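Local coordinates for coiled-coil and C2 domain-containing protein 1-like (Drosophila melanogaster, PDB 6EI6), which binds monophosphorylated phosphatidylinositols and regulates the ESCRT pathway in endosomal sorting, probably by preventing inappropriate polymerisation of the ESCRT-III component shrub, at residues L120-V125 against H191-E196. Numbering follows the deposited sequence.
Sequences LEIVVV and HGVKFE. With SO4 (sulfate ion), chain C.
Phe195 lays its ring edge against Ile122 and Val124, two residues of the facing strand. CG2 of Ile122 meets the rim at Phe195 CZ, 3.7 Å away. CG2 of Val124 lies 3.9 Å from Phe195 CE2, also near the ring plane. The side chain of Phe195 passes those of Ile122 and Val124, which run in the opposite direction to it. Its CG stands anti to the carbonyl carbon (chi1 -62°), which leans the ring back along its strand so that the far rim comes to Ile122. Ile122 divides its branches between two partners. While CG2 serves the ring, CD1 of Ile122 meets Val193 CG1 tip to tip at 3.9 Å.

No hydrogen bond joins the two segments. The strand axes approach to 10.6 Å and run 30° apart, so this is face-to-face packing between the two antiparallel sheets of the C2 domain beta-sandwich. Strand 119-128 belongs to one sheet and strand 192-199 to the other. Val144 touches all four contact residues from strand 140-145. Leu243 and Val245 also pack on Phe195.

At the start of strand 192-199 the chemistry turns polar. A sulfate, probably from the crystallisation liquor, accepts a hydrogen bond from His191 ND1 to its O2 at 2.9 Å. The oxygen lies in the imidazole plane, and the N-H...O angle is 160°. The backbone N of Gly192 holds O1 at 3.2 Å, and Lys216 NZ also binds the ion. An alanine at His191 has no imidazole N-H for sulfate O2, and the ion, left to Gly192 N and Lys216 NZ, would probably be held less firmly.

The inter-sheet contact is wholly apolar and buried, so its contribution to holding the sheets together probably comes from burying apolar surface, not from directional bonds.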
loop_
_atom_site.group_PDB
_atom_site.type_symbol
_atom_site.label_atom_id
_atom_site.label_comp_id
_atom_site.label_asym_id
_atom_site.label_seq_id
_atom_site.Cartn_x
_atom_site.Cartn_y
_atom_site.Cartn_z
ATOM N N LEU A 120 -5.810 -10.181 6.676
ATOM C CA LEU A 120 -4.615 -9.426 6.346
ATOM C C LEU A 120 -3.422 -10.360 6.451
ATOM O O LEU A 120 -3.289 -11.087 7.439
ATOM C CB LEU A 120 -4.451 -8.230 7.279
ATOM C CG LEU A 120 -3.235 -7.375 6.960
ATOM C CD1 LEU A 120 -3.553 -5.890 7.042
ATOM C CD2 LEU A 120 -2.122 -7.741 7.916
ATOM N N GLU A 121 -2.564 -10.340 5.438
ATOM C CA GLU A 121 -1.360 -11.153 5.411
ATOM C C GLU A 121 -0.121 -10.270 5.537
ATOM O O GLU A 121 -0.032 -9.217 4.897
ATOM C CB GLU A 121 -1.284 -11.969 4.122
ATOM C CG GLU A 121 -0.094 -12.905 4.075
ATOM C CD GLU A 121 -0.064 -13.736 2.823
ATOM O OE1 GLU A 121 -0.532 -14.900 2.877
ATOM O OE2 GLU A 121 0.418 -13.216 1.783
ATOM N N ILE A 122 0.844 -10.708 6.356
ATOM C CA ILE A 122 2.140 -10.045 6.502
ATOM C C ILE A 122 3.224 -11.004 6.028
ATOM O O ILE A 122 3.227 -12.180 6.411
ATOM C CB ILE A 122 2.401 -9.606 7.950
ATOM C CG1 ILE A 122 1.380 -8.555 8.352
ATOM C CG2 ILE A 122 3.807 -9.051 8.096
ATOM C CD1 ILE A 122 1.250 -8.388 9.836
ATOM N N VAL A 123 4.130 -10.511 5.187
ATOM C CA VAL A 123 5.222 -11.309 4.646
ATOM C C VAL A 123 6.526 -10.648 5.054
ATOM O O VAL A 123 6.788 -9.498 4.675
ATOM C CB VAL A 123 5.144 -11.429 3.120
ATOM C CG1 VAL A 123 6.245 -12.333 2.620
ATOM C CG2 VAL A 123 3.766 -11.945 2.684
ATOM N N VAL A 124 7.335 -11.362 5.834
ATOM C CA VAL A 124 8.696 -10.936 6.134
ATOM C C VAL A 124 9.581 -11.590 5.078
ATOM O O VAL A 124 9.730 -12.811 5.052
ATOM C CB VAL A 124 9.116 -11.319 7.560
ATOM C CG1 VAL A 124 10.450 -10.681 7.928
ATOM C CG2 VAL A 124 8.055 -10.896 8.569
ATOM N N VAL A 125 10.157 -10.781 4.197
ATOM C CA VAL A 125 10.773 -11.288 2.978
ATOM C C VAL A 125 12.275 -11.504 3.132
ATOM O O VAL A 125 12.812 -12.499 2.655
ATOM C CB VAL A 125 10.459 -10.353 1.787
ATOM C CG1 VAL A 125 11.086 -10.886 0.526
ATOM C CG2 VAL A 125 8.960 -10.201 1.613
ATOM N N HIS A 191 -2.385 3.858 12.038
ATOM C CA HIS A 191 -1.446 3.019 12.780
ATOM C C HIS A 191 -0.694 2.110 11.815
ATOM O O HIS A 191 -0.858 2.189 10.594
ATOM C CB HIS A 191 -2.196 2.240 13.869
ATOM C CG HIS A 191 -2.843 3.129 14.895
ATOM N ND1 HIS A 191 -2.155 4.117 15.573
ATOM C CD2 HIS A 191 -4.117 3.185 15.349
ATOM C CE1 HIS A 191 -2.977 4.738 16.403
ATOM N NE2 HIS A 191 -4.173 4.189 16.288
ATOM N N GLY A 192 0.154 1.250 12.373
ATOM C CA GLY A 192 1.061 0.477 11.557
ATOM C C GLY A 192 1.408 -0.857 12.184
ATOM O O GLY A 192 0.935 -1.211 13.266
ATOM N N VAL A 193 2.245 -1.602 11.462
ATOM C CA VAL A 193 2.784 -2.894 11.870
ATOM C C VAL A 193 4.247 -2.702 12.256
ATOM O O VAL A 193 5.005 -2.071 11.511
ATOM C CB VAL A 193 2.668 -3.906 10.721
ATOM C CG1 VAL A 193 3.117 -5.272 11.165
ATOM C CG2 VAL A 193 1.249 -3.924 10.190
ATOM N N LYS A 194 4.652 -3.269 13.397
ATOM C CA LYS A 194 6.002 -3.112 13.932
ATOM C C LYS A 194 6.818 -4.376 13.672
ATOM O O LYS A 194 6.368 -5.481 13.980
ATOM C CB LYS A 194 5.943 -2.804 15.434
ATOM C CG LYS A 194 7.313 -2.520 16.117
ATOM C CD LYS A 194 7.225 -2.552 17.677
ATOM C CE LYS A 194 6.899 -1.185 18.276
ATOM N NZ LYS A 194 6.512 -1.274 19.716
ATOM N N PHE A 195 8.013 -4.215 13.100
ATOM C CA PHE A 195 8.939 -5.319 12.859
ATOM C C PHE A 195 10.193 -5.100 13.694
ATOM O O PHE A 195 10.895 -4.105 13.500
ATOM C CB PHE A 195 9.328 -5.420 11.385
ATOM C CG PHE A 195 8.184 -5.700 10.481
ATOM C CD1 PHE A 195 7.371 -4.667 10.021
ATOM C CD2 PHE A 195 7.900 -7.000 10.094
ATOM C CE1 PHE A 195 6.299 -4.926 9.212
ATOM C CE2 PHE A 195 6.834 -7.266 9.266
ATOM C CZ PHE A 195 6.027 -6.221 8.822
ATOM N N GLU A 196 10.505 -6.035 14.585
ATOM C CA GLU A 196 11.709 -5.942 15.411
ATOM C C GLU A 196 12.702 -7.013 14.984
ATOM O O GLU A 196 12.369 -8.197 14.976
ATOM C CB GLU A 196 11.360 -6.057 16.889
ATOM C CG GLU A 196 10.611 -4.843 17.363
ATOM C CD GLU A 196 10.084 -4.989 18.768
ATOM O OE1 GLU A 196 10.263 -6.074 19.346
ATOM O OE2 GLU A 196 9.488 -4.020 19.296
HETATM S S SO4 C . 1.560 3.165 15.324
HETATM O O1 SO4 C . 0.802 1.903 15.398
HETATM O O2 SO4 C . 0.722 4.303 15.737
HETATM O O3 SO4 C . 2.028 3.367 13.940
HETATM O O4 SO4 C . 2.700 3.080 16.246
#